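Local coordinates for SusD superfamily protein (Parabacteroides distasonis, PDB 3OTN) that probably binds carbohydrate or a related nutrient at the outer membrane, as a member of the SusD family, at residues L20-S25 and L97-E102; L47-T52 and G283-T288; Y198-G203 and M428-K433. All coordinates share one frame; numbering follows the deposited sequence.

Interaction 1 (L20-S25 and L97-E102); sequences LALTNS and LQKLGE. With ACT (acetate ion), chain G; EDO (1,2-ethanediol), chain T.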
ATOM      1  N   LEU A  20      -4.186  25.984  -7.869  1.00 19.17           N
ATOM      2  CA  LEU A  20      -3.568  25.184  -6.804  1.00 18.64           C
ATOM      3  C   LEU A  20      -4.624  24.458  -5.938  1.00 19.03           C
ATOM      4  O   LEU A  20      -4.448  23.262  -5.588  1.00 17.43           O
ATOM      5  CB  LEU A  20      -2.642  26.065  -5.947  1.00 19.65           C
ATOM      6  CG  LEU A  20      -1.874  25.436  -4.789  1.00 24.49           C
ATOM      7  CD1 LEU A  20      -1.058  24.217  -5.223  1.00 22.47           C
ATOM      8  CD2 LEU A  20      -0.936  26.488  -4.172  1.00 21.53           C
ATOM      9  N   ALA A  21      -5.705  25.173  -5.613  1.00 20.44           N
ATOM     10  CA  ALA A  21      -6.803  24.602  -4.836  1.00 22.74           C
ATOM     11  C   ALA A  21      -7.467  23.434  -5.590  1.00 22.25           C
ATOM     12  O   ALA A  21      -7.706  22.365  -5.007  1.00 23.29           O
ATOM     13  CB  ALA A  21      -7.843  25.699  -4.441  1.00 21.36           C
ATOM     14  N   LEU A  22      -7.722  23.609  -6.874  1.00 22.69           N
ATOM     15  CA  LEU A  22      -8.252  22.507  -7.711  1.00 23.10           C
ATOM     16  C   LEU A  22      -7.303  21.315  -7.690  1.00 21.50           C
ATOM     17  O   LEU A  22      -7.737  20.178  -7.499  1.00 22.46           O
ATOM     18  CB  LEU A  22      -8.429  22.957  -9.166  1.00 23.22           C
ATOM     19  CG  LEU A  22      -9.590  23.889  -9.461  1.00 26.64           C
ATOM     20  CD1 LEU A  22      -9.326  24.571 -10.822  1.00 21.45           C
ATOM     21  CD2 LEU A  22     -10.942  23.109  -9.415  1.00 21.32           C
ATOM     22  N   THR A  23      -6.002  21.585  -7.865  1.00 19.15           N
ATOM     23  CA  THR A  23      -4.964  20.533  -7.866  1.00 18.26           C
ATOM     24  C   THR A  23      -4.906  19.834  -6.534  1.00 19.86           C
ATOM     25  O   THR A  23      -4.915  18.586  -6.480  1.00 16.35           O
ATOM     26  CB  THR A  23      -3.614  21.107  -8.212  1.00 18.60           C
ATOM     27  OG1 THR A  23      -3.755  21.792  -9.466  1.00 17.01           O
ATOM     28  CG2 THR A  23      -2.509  20.020  -8.300  1.00 15.55           C
ATOM     29  N   ASN A  24      -4.915  20.622  -5.460  1.00 18.35           N
ATOM     30  CA  ASN A  24      -4.917  20.064  -4.099  1.00 20.81           C
ATOM     31  C   ASN A  24      -6.149  19.207  -3.779  1.00 18.45           C
ATOM     32  O   ASN A  24      -6.060  18.247  -3.022  1.00 17.93           O
ATOM     33  CB  ASN A  24      -4.755  21.194  -3.058  1.00 19.04           C
ATOM     34  CG  ASN A  24      -3.317  21.764  -2.991  1.00 24.30           C
ATOM     35  OD1 ASN A  24      -2.342  21.110  -3.387  1.00 21.98           O
ATOM     36  ND2 ASN A  24      -3.191  22.989  -2.461  1.00 21.05           N
ATOM     37  N   SER A  25      -7.282  19.511  -4.410  1.00 19.81           N
ATOM     38  CA  SER A  25      -8.528  18.765  -4.165  1.00 21.34           C
ATOM     39  C   SER A  25      -8.336  17.279  -4.519  1.00 19.33           C
ATOM     40  O   SER A  25      -8.964  16.407  -3.914  1.00 19.36           O
ATOM     41  CB  SER A  25      -9.732  19.401  -4.933  1.00 22.88           C
ATOM     42  OG  SER A  25      -9.710  19.086  -6.340  1.00 23.82           O
ATOM     43  N   LEU A  97      -9.613  18.416 -13.477  1.00 21.51           N
ATOM     44  CA  LEU A  97      -9.100  18.400 -14.845  1.00 21.25           C
ATOM     45  C   LEU A  97      -9.962  19.242 -15.783  1.00 23.28           C
ATOM     46  O   LEU A  97      -9.426  19.907 -16.672  1.00 22.98           O
ATOM     47  CB  LEU A  97      -8.925  16.982 -15.376  1.00 21.54           C
ATOM     48  CG  LEU A  97      -7.789  16.150 -14.753  1.00 20.94           C
ATOM     49  CD1 LEU A  97      -7.888  14.635 -15.088  1.00 20.48           C
ATOM     50  CD2 LEU A  97      -6.448  16.747 -15.107  1.00 20.49           C
ATOM     51  N   GLN A  98     -11.278  19.231 -15.594  1.00 22.47           N
ATOM     52  CA  GLN A  98     -12.166  20.060 -16.433  1.00 24.92           C
ATOM     53  C   GLN A  98     -11.875  21.532 -16.186  1.00 24.81           C
ATOM     54  O   GLN A  98     -11.659  22.280 -17.127  1.00 26.33           O
ATOM     55  CB  GLN A  98     -13.632  19.793 -16.145  1.00 25.24           C
ATOM     56  CG  GLN A  98     -14.588  20.596 -17.036  1.00 25.95           C
ATOM     57  CD  GLN A  98     -16.016  20.636 -16.523  1.00 39.65           C
ATOM     58  OE1 GLN A  98     -16.293  21.167 -15.442  1.00 50.65           O
ATOM     59  NE2 GLN A  98     -16.937  20.128 -17.322  1.00 34.54           N
ATOM     60  N   LYS A  99     -11.788  21.929 -14.913  1.00 23.23           N
ATOM     61  CA  LYS A  99     -11.546  23.337 -14.586  1.00 23.21           C
ATOM     62  C   LYS A  99     -10.124  23.806 -14.935  1.00 23.61           C
ATOM     63  O   LYS A  99      -9.944  24.918 -15.476  1.00 25.30           O
ATOM     64  CB  LYS A  99     -11.930  23.666 -13.143  1.00 23.70           C
ATOM     65  CG  LYS A  99     -13.446  23.456 -12.791  1.00 31.07           C
ATOM     66  CD  LYS A  99     -14.329  24.418 -13.579  1.00 43.89           C
ATOM     67  CE  LYS A  99     -15.786  24.485 -13.074  1.00 47.90           C
ATOM     68  NZ  LYS A  99     -16.651  24.874 -14.232  1.00 51.38           N
ATOM     69  N   LEU A 100      -9.120  22.970 -14.683  1.00 20.98           N
ATOM     70  CA  LEU A 100      -7.729  23.310 -15.066  1.00 24.09           C
ATOM     71  C   LEU A 100      -7.560  23.600 -16.567  1.00 28.31           C
ATOM     72  O   LEU A 100      -6.756  24.460 -16.949  1.00 30.91           O
ATOM     73  CB  LEU A 100      -6.730  22.251 -14.598  1.00 19.66           C
ATOM     74  CG  LEU A 100      -6.491  22.273 -13.075  1.00 19.51           C
ATOM     75  CD1 LEU A 100      -5.816  20.971 -12.597  1.00 17.35           C
ATOM     76  CD2 LEU A 100      -5.670  23.509 -12.645  1.00 16.60           C
ATOM     77  N   GLY A 101      -8.322  22.892 -17.407  1.00 31.66           N
ATOM     78  CA  GLY A 101      -8.312  23.097 -18.852  1.00 34.20           C
ATOM     79  C   GLY A 101      -8.937  24.396 -19.315  1.00 36.75           C
ATOM     80  O   GLY A 101      -8.750  24.777 -20.455  1.00 42.08           O
ATOM     81  N   GLU A 102      -9.680  25.069 -18.442  1.00 39.04           N
ATOM     82  CA  GLU A 102     -10.327  26.342 -18.746  1.00 41.33           C
ATOM     83  C   GLU A 102      -9.500  27.559 -18.349  1.00 43.40           C
ATOM     84  O   GLU A 102      -9.934  28.683 -18.599  1.00 47.33           O
ATOM     85  CB  GLU A 102     -11.681  26.413 -18.029  1.00 40.85           C
ATOM     86  CG  GLU A 102     -12.656  25.318 -18.461  1.00 44.00           C
ATOM     87  CD  GLU A 102     -13.929  25.281 -17.619  1.00 47.76           C
ATOM     88  OE1 GLU A 102     -13.991  26.014 -16.612  1.00 50.20           O
ATOM     89  OE2 GLU A 102     -14.873  24.529 -17.976  1.00 52.73           O
TER
HETATM   90  C   ACT G 606      -5.503  24.757  -0.587  1.00 50.28           C
HETATM   91  O   ACT G 606      -5.222  25.318  -1.682  1.00 45.81           O
HETATM   92  OXT ACT G 606      -6.093  23.641  -0.649  1.00 49.06           O
HETATM   93  CH3 ACT G 606      -5.098  25.374   0.731  1.00 48.52           C
HETATM   94  C1  EDO T 634      -1.048  18.855   0.222  1.00 53.38           C
HETATM   95  O1  EDO T 634      -2.073  18.873  -0.769  1.00 44.00           O
HETATM   96  C2  EDO T 634      -0.276  17.533   0.203  1.00 45.01           C
HETATM   97  O2  EDO T 634       1.077  17.828  -0.082  1.00 52.47           O

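Interaction 2 (L47-T52 and G283-T288); sequences LLEYMT and GSLIPT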
ATOM      1  N   LEU A  47      -7.918  -4.121   5.240  1.00 18.87           N
ATOM      2  CA  LEU A  47      -8.499  -4.881   4.119  1.00 19.25           C
ATOM      3  C   LEU A  47      -7.434  -5.643   3.354  1.00 19.14           C
ATOM      4  O   LEU A  47      -7.655  -6.790   2.937  1.00 16.96           O
ATOM      5  CB  LEU A  47      -9.248  -3.963   3.120  1.00 19.80           C
ATOM      6  CG  LEU A  47      -9.992  -4.664   1.950  1.00 19.83           C
ATOM      7  CD1 LEU A  47     -11.114  -5.598   2.445  1.00 23.36           C
ATOM      8  CD2 LEU A  47     -10.576  -3.653   0.941  1.00 15.61           C
ATOM      9  N   LEU A  48      -6.292  -4.986   3.168  1.00 16.47           N
ATOM     10  CA  LEU A  48      -5.185  -5.522   2.384  1.00 18.06           C
ATOM     11  C   LEU A  48      -4.220  -6.382   3.187  1.00 20.17           C
ATOM     12  O   LEU A  48      -3.296  -6.933   2.618  1.00 22.51           O
ATOM     13  CB  LEU A  48      -4.438  -4.387   1.691  1.00 17.34           C
ATOM     14  CG  LEU A  48      -5.268  -3.412   0.834  1.00 21.32           C
ATOM     15  CD1 LEU A  48      -4.367  -2.321   0.281  1.00 15.18           C
ATOM     16  CD2 LEU A  48      -6.006  -4.113  -0.287  1.00 19.07           C
ATOM     17  N   GLU A  49      -4.430  -6.496   4.495  1.00 17.31           N
ATOM     18  CA  GLU A  49      -3.638  -7.396   5.337  1.00 19.46           C
ATOM     19  C   GLU A  49      -4.384  -8.602   5.836  1.00 19.33           C
ATOM     20  O   GLU A  49      -3.763  -9.620   6.185  1.00 20.36           O
ATOM     21  CB  GLU A  49      -3.061  -6.629   6.529  1.00 17.97           C
ATOM     22  CG  GLU A  49      -2.140  -5.433   6.106  1.00 21.13           C
ATOM     23  CD  GLU A  49      -0.929  -5.863   5.290  1.00 20.56           C
ATOM     24  OE1 GLU A  49      -0.385  -6.979   5.501  1.00 18.75           O
ATOM     25  OE2 GLU A  49      -0.495  -5.079   4.427  1.00 19.95           O
ATOM     26  N   TYR A  50      -5.701  -8.508   5.908  1.00 20.57           N
ATOM     27  CA  TYR A  50      -6.473  -9.606   6.530  1.00 19.48           C
ATOM     28  C   TYR A  50      -6.613 -10.866   5.720  1.00 21.03           C
ATOM     29  O   TYR A  50      -6.935 -11.911   6.310  1.00 21.40           O
ATOM     30  CB  TYR A  50      -7.823  -9.116   7.023  1.00 22.30           C
ATOM     31  CG  TYR A  50      -7.840  -8.380   8.354  1.00 21.73           C
ATOM     32  CD1 TYR A  50      -6.748  -8.360   9.228  1.00 20.05           C
ATOM     33  CD2 TYR A  50      -9.020  -7.780   8.786  1.00 22.69           C
ATOM     34  CE1 TYR A  50      -6.853  -7.753  10.475  1.00 21.16           C
ATOM     35  CE2 TYR A  50      -9.111  -7.153  10.010  1.00 20.60           C
ATOM     36  CZ  TYR A  50      -8.021  -7.132  10.844  1.00 16.49           C
ATOM     37  OH  TYR A  50      -8.173  -6.519  12.075  1.00 20.91           O
HETATM   38  N   MSE A  51      -6.315 -10.849   4.418  1.00 20.16           N
HETATM   39  CA  MSE A  51      -6.429 -12.065   3.636  1.00 19.84           C
HETATM   40  C   MSE A  51      -5.101 -12.726   3.305  1.00 22.56           C
HETATM   41  O   MSE A  51      -5.114 -13.811   2.745  1.00 24.86           O
HETATM   42  CB  MSE A  51      -7.218 -11.858   2.349  1.00 21.17           C
HETATM   43  CG  MSE A  51      -8.684 -11.508   2.573  1.00 27.47           C
HETATM   44 SE   MSE A  51      -9.686 -12.943   3.424  0.75 28.37          SE
HETATM   45  CE  MSE A  51      -9.040 -14.526   2.676  1.00 13.81           C
ATOM     46  N   THR A  52      -3.975 -12.135   3.706  1.00 22.93           N
ATOM     47  CA  THR A  52      -2.685 -12.731   3.426  1.00 21.77           C
ATOM     48  C   THR A  52      -2.455 -14.026   4.174  1.00 19.97           C
ATOM     49  O   THR A  52      -1.630 -14.822   3.744  1.00 20.02           O
ATOM     50  CB  THR A  52      -1.477 -11.822   3.776  1.00 21.30           C
ATOM     51  OG1 THR A  52      -1.404 -11.652   5.193  1.00 23.80           O
ATOM     52  CG2 THR A  52      -1.568 -10.460   3.092  1.00 20.72           C
ATOM     53  N   GLY A 283      -4.620  -3.398  18.982  1.00 22.57           N
ATOM     54  CA  GLY A 283      -4.246  -4.773  18.709  1.00 24.08           C
ATOM     55  C   GLY A 283      -4.980  -5.387  17.522  1.00 22.70           C
ATOM     56  O   GLY A 283      -5.228  -6.586  17.544  1.00 23.52           O
ATOM     57  N   SER A 284      -5.288  -4.581  16.508  1.00 22.25           N
ATOM     58  CA  SER A 284      -6.080  -5.009  15.319  1.00 23.41           C
ATOM     59  C   SER A 284      -5.278  -5.709  14.214  1.00 21.79           C
ATOM     60  O   SER A 284      -5.869  -6.303  13.286  1.00 19.63           O
ATOM     61  CB  SER A 284      -6.725  -3.803  14.615  1.00 22.69           C
ATOM     62  OG  SER A 284      -7.493  -3.026  15.450  1.00 28.28           O
ATOM     63  N   LEU A 285      -3.953  -5.550  14.236  1.00 20.69           N
ATOM     64  CA  LEU A 285      -3.077  -6.190  13.256  1.00 21.71           C
ATOM     65  C   LEU A 285      -1.859  -6.771  13.971  1.00 23.72           C
ATOM     66  O   LEU A 285      -0.996  -6.048  14.494  1.00 23.76           O
ATOM     67  CB  LEU A 285      -2.673  -5.233  12.139  1.00 22.80           C
ATOM     68  CG  LEU A 285      -2.158  -5.884  10.842  1.00 27.41           C
ATOM     69  CD1 LEU A 285      -3.225  -6.757  10.153  1.00 26.63           C
ATOM     70  CD2 LEU A 285      -1.694  -4.778   9.884  1.00 32.47           C
ATOM     71  N   ILE A 286      -1.855  -8.093  14.050  1.00 22.25           N
ATOM     72  CA  ILE A 286      -0.911  -8.851  14.825  1.00 22.13           C
ATOM     73  C   ILE A 286      -0.256  -9.815  13.837  1.00 22.73           C
ATOM     74  O   ILE A 286      -0.980 -10.498  13.120  1.00 24.43           O
ATOM     75  CB  ILE A 286      -1.683  -9.649  15.896  1.00 24.52           C
ATOM     76  CG1 ILE A 286      -2.583  -8.722  16.733  1.00 26.95           C
ATOM     77  CG2 ILE A 286      -0.705 -10.458  16.820  1.00 26.22           C
ATOM     78  CD1 ILE A 286      -1.832  -7.616  17.470  1.00 21.85           C
ATOM     79  N   PRO A 287       1.096  -9.901  13.811  1.00 21.30           N
ATOM     80  CA  PRO A 287       1.720 -10.841  12.883  1.00 21.73           C
ATOM     81  C   PRO A 287       1.542 -12.270  13.382  1.00 22.13           C
ATOM     82  O   PRO A 287       1.438 -12.488  14.585  1.00 21.90           O
ATOM     83  CB  PRO A 287       3.183 -10.434  12.926  1.00 19.82           C
ATOM     84  CG  PRO A 287       3.391  -9.979  14.364  1.00 22.01           C
ATOM     85  CD  PRO A 287       2.067  -9.385  14.794  1.00 21.58           C
ATOM     86  N   THR A 288       1.510 -13.235  12.472  1.00 21.54           N
ATOM     87  CA  THR A 288       1.467 -14.622  12.891  1.00 23.55           C
ATOM     88  C   THR A 288       2.855 -15.052  13.351  1.00 23.58           C
ATOM     89  O   THR A 288       3.874 -14.627  12.801  1.00 21.24           O
ATOM     90  CB  THR A 288       0.995 -15.569  11.791  1.00 21.94           C
ATOM     91  OG1 THR A 288       1.903 -15.508  10.685  1.00 24.57           O
ATOM     92  CG2 THR A 288      -0.391 -15.249  11.364  1.00 21.65           C
TER

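Interaction 3 (Y198-G203 and M428-K433); sequences YLTYAG and MLRTRK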
ATOM      1  N   TYR A 198       2.335  -1.529 -15.005  1.00 17.79           N
ATOM      2  CA  TYR A 198       2.780  -2.432 -16.047  1.00 18.86           C
ATOM      3  C   TYR A 198       3.189  -3.827 -15.554  1.00 18.12           C
ATOM      4  O   TYR A 198       2.890  -4.819 -16.213  1.00 18.21           O
ATOM      5  CB  TYR A 198       3.939  -1.784 -16.791  1.00 19.55           C
ATOM      6  CG  TYR A 198       3.559  -0.732 -17.805  1.00 16.85           C
ATOM      7  CD1 TYR A 198       2.458  -0.903 -18.673  1.00 22.48           C
ATOM      8  CD2 TYR A 198       4.384   0.356 -18.025  1.00 21.60           C
ATOM      9  CE1 TYR A 198       2.172   0.015 -19.671  1.00 19.56           C
ATOM     10  CE2 TYR A 198       4.092   1.289 -19.029  1.00 18.38           C
ATOM     11  CZ  TYR A 198       2.999   1.125 -19.843  1.00 20.55           C
ATOM     12  OH  TYR A 198       2.750   2.046 -20.867  1.00 23.17           O
ATOM     13  N   LEU A 199       3.848  -3.899 -14.387  1.00 21.73           N
ATOM     14  CA  LEU A 199       4.171  -5.179 -13.770  1.00 20.89           C
ATOM     15  C   LEU A 199       2.897  -5.983 -13.484  1.00 20.81           C
ATOM     16  O   LEU A 199       2.846  -7.187 -13.765  1.00 22.26           O
ATOM     17  CB  LEU A 199       4.965  -4.979 -12.471  1.00 20.92           C
ATOM     18  CG  LEU A 199       5.343  -6.216 -11.652  1.00 18.53           C
ATOM     19  CD1 LEU A 199       6.160  -7.201 -12.475  1.00 18.30           C
ATOM     20  CD2 LEU A 199       6.063  -5.752 -10.308  1.00 17.31           C
ATOM     21  N   THR A 200       1.874  -5.316 -12.955  1.00 20.50           N
ATOM     22  CA  THR A 200       0.577  -5.941 -12.639  1.00 18.83           C
ATOM     23  C   THR A 200      -0.166  -6.350 -13.900  1.00 20.39           C
ATOM     24  O   THR A 200      -0.723  -7.449 -13.965  1.00 22.32           O
ATOM     25  CB  THR A 200      -0.303  -5.004 -11.759  1.00 17.82           C
ATOM     26  OG1 THR A 200       0.447  -4.601 -10.603  1.00 18.93           O
ATOM     27  CG2 THR A 200      -1.594  -5.698 -11.269  1.00 16.00           C
ATOM     28  N   TYR A 201      -0.161  -5.473 -14.905  1.00 21.65           N
ATOM     29  CA  TYR A 201      -0.771  -5.759 -16.216  1.00 20.08           C
ATOM     30  C   TYR A 201      -0.215  -7.019 -16.844  1.00 20.36           C
ATOM     31  O   TYR A 201      -0.950  -7.778 -17.470  1.00 24.64           O
ATOM     32  CB  TYR A 201      -0.554  -4.571 -17.147  1.00 23.70           C
ATOM     33  CG  TYR A 201      -1.466  -4.458 -18.346  1.00 22.46           C
ATOM     34  CD1 TYR A 201      -1.329  -5.309 -19.428  1.00 30.94           C
ATOM     35  CD2 TYR A 201      -2.421  -3.455 -18.428  1.00 23.76           C
ATOM     36  CE1 TYR A 201      -2.128  -5.189 -20.544  1.00 32.73           C
ATOM     37  CE2 TYR A 201      -3.218  -3.309 -19.567  1.00 28.78           C
ATOM     38  CZ  TYR A 201      -3.068  -4.185 -20.617  1.00 25.39           C
ATOM     39  OH  TYR A 201      -3.824  -4.080 -21.751  1.00 20.68           O
ATOM     40  N   ALA A 202       1.080  -7.261 -16.653  1.00 20.46           N
ATOM     41  CA  ALA A 202       1.727  -8.480 -17.134  1.00 20.59           C
ATOM     42  C   ALA A 202       1.326  -9.717 -16.325  1.00 23.56           C
ATOM     43  O   ALA A 202       1.354 -10.830 -16.847  1.00 23.31           O
ATOM     44  CB  ALA A 202       3.248  -8.337 -17.139  1.00 19.01           C
ATOM     45  N   GLY A 203       0.974  -9.517 -15.061  1.00 21.47           N
ATOM     46  CA  GLY A 203       0.508 -10.587 -14.181  1.00 23.04           C
ATOM     47  C   GLY A 203      -0.992 -10.760 -14.258  1.00 22.49           C
ATOM     48  O   GLY A 203      -1.643 -10.307 -15.207  1.00 21.28           O
HETATM   49  N   MSE A 428       0.285 -11.277  -4.188  1.00 18.42           N
HETATM   50  CA  MSE A 428      -0.407 -12.554  -4.247  1.00 19.89           C
HETATM   51  C   MSE A 428      -1.426 -12.603  -5.403  1.00 21.71           C
HETATM   52  O   MSE A 428      -1.526 -13.611  -6.094  1.00 22.01           O
HETATM   53  CB  MSE A 428      -1.070 -12.886  -2.901  1.00 19.99           C
HETATM   54  CG  MSE A 428      -0.091 -13.136  -1.762  1.00 20.50           C
HETATM   55 SE   MSE A 428      -1.054 -13.352  -0.078  0.75 18.97          SE
HETATM   56  CE  MSE A 428       0.381 -13.875   1.149  1.00 19.44           C
ATOM     57  N   LEU A 429      -2.151 -11.514  -5.624  1.00 17.84           N
ATOM     58  CA  LEU A 429      -3.161 -11.473  -6.688  1.00 19.88           C
ATOM     59  C   LEU A 429      -2.521 -11.477  -8.093  1.00 19.50           C
ATOM     60  O   LEU A 429      -3.016 -12.158  -8.995  1.00 20.41           O
ATOM     61  CB  LEU A 429      -4.056 -10.243  -6.526  1.00 21.36           C
ATOM     62  CG  LEU A 429      -4.962 -10.199  -5.273  1.00 19.54           C
ATOM     63  CD1 LEU A 429      -5.852  -8.957  -5.327  1.00 20.44           C
ATOM     64  CD2 LEU A 429      -5.837 -11.501  -5.104  1.00 21.21           C
ATOM     65  N   ARG A 430      -1.434 -10.734  -8.285  1.00 20.77           N
ATOM     66  CA  ARG A 430      -0.822 -10.644  -9.610  1.00 23.47           C
ATOM     67  C   ARG A 430       0.027 -11.858  -9.988  1.00 24.53           C
ATOM     68  O   ARG A 430       0.163 -12.139 -11.177  1.00 21.00           O
ATOM     69  CB  ARG A 430      -0.067  -9.308  -9.817  1.00 24.91           C
ATOM     70  CG  ARG A 430       1.184  -9.156  -9.039  1.00 21.20           C
ATOM     71  CD  ARG A 430       1.800  -7.772  -9.264  1.00 23.95           C
ATOM     72  NE  ARG A 430       2.884  -7.608  -8.317  1.00 21.99           N
ATOM     73  CZ  ARG A 430       4.060  -8.239  -8.405  1.00 24.27           C
ATOM     74  NH1 ARG A 430       4.354  -9.039  -9.446  1.00 21.73           N
ATOM     75  NH2 ARG A 430       4.951  -8.064  -7.454  1.00 23.52           N
ATOM     76  N   THR A 431       0.546 -12.591  -9.000  1.00 23.21           N
ATOM     77  CA  THR A 431       1.277 -13.825  -9.258  1.00 22.53           C
ATOM     78  C   THR A 431       0.368 -15.059  -9.136  1.00 24.39           C
ATOM     79  O   THR A 431       0.691 -16.097  -9.684  1.00 24.31           O
ATOM     80  CB  THR A 431       2.463 -14.002  -8.284  1.00 24.68           C
ATOM     81  OG1 THR A 431       2.001 -14.107  -6.924  1.00 22.52           O
ATOM     82  CG2 THR A 431       3.417 -12.841  -8.387  1.00 20.99           C
ATOM     83  N   ARG A 432      -0.752 -14.941  -8.411  1.00 23.36           N
ATOM     84  CA  ARG A 432      -1.593 -16.089  -7.975  1.00 23.40           C
ATOM     85  C   ARG A 432      -0.744 -17.168  -7.287  1.00 23.88           C
ATOM     86  O   ARG A 432      -0.963 -18.360  -7.478  1.00 23.39           O
ATOM     87  CB  ARG A 432      -2.458 -16.649  -9.116  1.00 26.00           C
ATOM     88  CG  ARG A 432      -3.585 -15.659  -9.447  1.00 22.61           C
ATOM     89  CD  ARG A 432      -4.557 -16.146 -10.447  1.00 26.57           C
ATOM     90  NE  ARG A 432      -5.451 -15.050 -10.839  1.00 19.92           N
ATOM     91  CZ  ARG A 432      -6.341 -15.138 -11.823  1.00 30.08           C
ATOM     92  NH1 ARG A 432      -6.463 -16.262 -12.507  1.00 25.85           N
ATOM     93  NH2 ARG A 432      -7.106 -14.101 -12.146  1.00 22.61           N
ATOM     94  N   LYS A 433       0.209 -16.698  -6.481  1.00 21.75           N
ATOM     95  CA  LYS A 433       1.068 -17.539  -5.659  1.00 21.98           C
ATOM     96  C   LYS A 433       1.070 -17.000  -4.236  1.00 22.21           C
ATOM     97  O   LYS A 433       1.085 -15.793  -4.020  1.00 20.41           O
ATOM     98  CB  LYS A 433       2.509 -17.584  -6.193  1.00 23.61           C
ATOM     99  CG  LYS A 433       2.662 -18.138  -7.613  1.00 23.87           C
ATOM    100  CD  LYS A 433       2.667 -19.641  -7.661  1.00 36.93           C
ATOM    101  CE  LYS A 433       2.937 -20.136  -9.083  1.00 43.66           C
ATOM    102  NZ  LYS A 433       2.754 -21.605  -9.084  1.00 42.24           N
TER
HETATM  103  O   HOH W   1       3.015  -9.404 -12.051  1.00 23.47           O

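Interaction 1 (L20-S25 and L97-E102)
L22 and L100 both set CG beside the backbone N and opposite the carbonyl carbon (chi1 -74° and -73°), and these torsions send their branches into the gap between helix 15-25 and the C-terminal part of helix 79-100. L22 points toward the 97-102 segment: CD1 lies 3.6 Å from K99 CB, with CD2 a little farther from the same carbon, so the leucine fork straddles the root of the lysine. Bending at chi2, the rest of K99 leads away from L22, and NZ makes a long salt bridge to E102 OE1 within its own segment, at 3.7 Å. L100 fills the other half of the contact. Its CD2 sits 4.2 Å from L22 CD1, while its CD1 reaches to 3.8 Å from T23 OG1, the threonine and L100 crossing at about a right angle. That hydroxyl is bonded to A19 O one turn back in its own helix, and T23 also touches Y114 and E117 of helix 108-133. F103 adds a further apolar surface against L22. With the lysine charge carried off the interface and the threonine hydroxyl engaged by its own helix, what joins the two segments is mainly van der Waals packing of aliphatic carbon, with no polar bond between them.

Interaction 2 (L47-T52 and G283-T288)
Y50 reaches across to S284 with its hydroxyl: OH donates to S284 O at 2.6 Å, in the plane of that carbonyl and on one of its lone pairs, with a C=O...O angle of 143°. The same oxygen lies at the edge of the ring, near its plane. This is the tight side of the contact, and L285 completes it. Its CG stands anti to the backbone N (chi1 -161°), which carries the branches toward the 47-52 loop; there CD1 wedges between the two neighbours, 3.6 Å from E49 CB and 3.8 Å from Y50 CE1. CD2 crosses the glutamate chain at about a right angle, 3.9 Å from E49 CG. The looser side is where S284 CB stays 4.0 Å from Y50 OH, and S284 OG engages G41 O and N59 instead. E49, bent at chi2, likewise takes its carboxylate off to the backbone N of N422. None of this looseness faces solvent, since all four touching residues are buried, and Y64 and F67 bring their rings against Y50. Just beyond the contact, I286 pairs with T56 through backbone bonds, and T288 caps the start of helix 289-292 through F291 N. The arrangement is that of a buried loop pinned by a tyrosine-to-carbonyl bond beside a short antiparallel two-strand ladder, 55-56 with 286-287.

Interaction 3 (Y198-G203 and M428-K433)
R430 lays its guanidinium under L199, whose CD2 sits 3.6 Å above the plane and over its centre. This is helix-end packing in the helical, TPR-related part of the SusD fold: the C-terminal turn of helix 187-202 meets that of helix 424-431. With CG wedged between the backbone N and the carbonyl carbon (chi1 71°), the arginine runs out extended as far as NE, and its CD passes T200 OG1 at 3.7 Å, at about a right angle to the threonine. The charged end is held from several directions. NH1 forms a salt bridge with E369 and NH2 another with D427, while a water in the guanidinium plane accepts from NH1 at 3.0 Å and donates to L199 O at 2.8 Å, bridging the helices. A leucine in place of R430 would probably leave E369 and D427 without their shared positive partner and break the water link to the L199 carbonyl. T200 OG1 itself is bonded to D196 O in its own helix. Where the backbones draw nearest, the lack of a side chain at G203 matters to the fit, because a CB there would probably clash with R430 O; G203 CA instead approaches that oxygen to 3.4 Å in a CA-H...O contact.

How the interactions relate
From the N terminus, interaction 1 closes first, bringing helix 79-100 back against helix 15-25. Before that closure the chain has already passed 47-52, which waits until 283-288 to be met, so interactions 1 and 2 cross. Interaction 3 opens at 198-203, after interaction 1 is complete, and closes at 428-433, beyond 283-288; it therefore crosses interaction 2 as well. Interaction 1 stays within the N-terminal helices, whereas the other two join N-terminal elements to the C-terminal half. Interactions 2 and 3 touch where T52 packs on M428, their centres about 21 Å apart; interaction 1 lies about 37 Å from interaction 2, centre to centre.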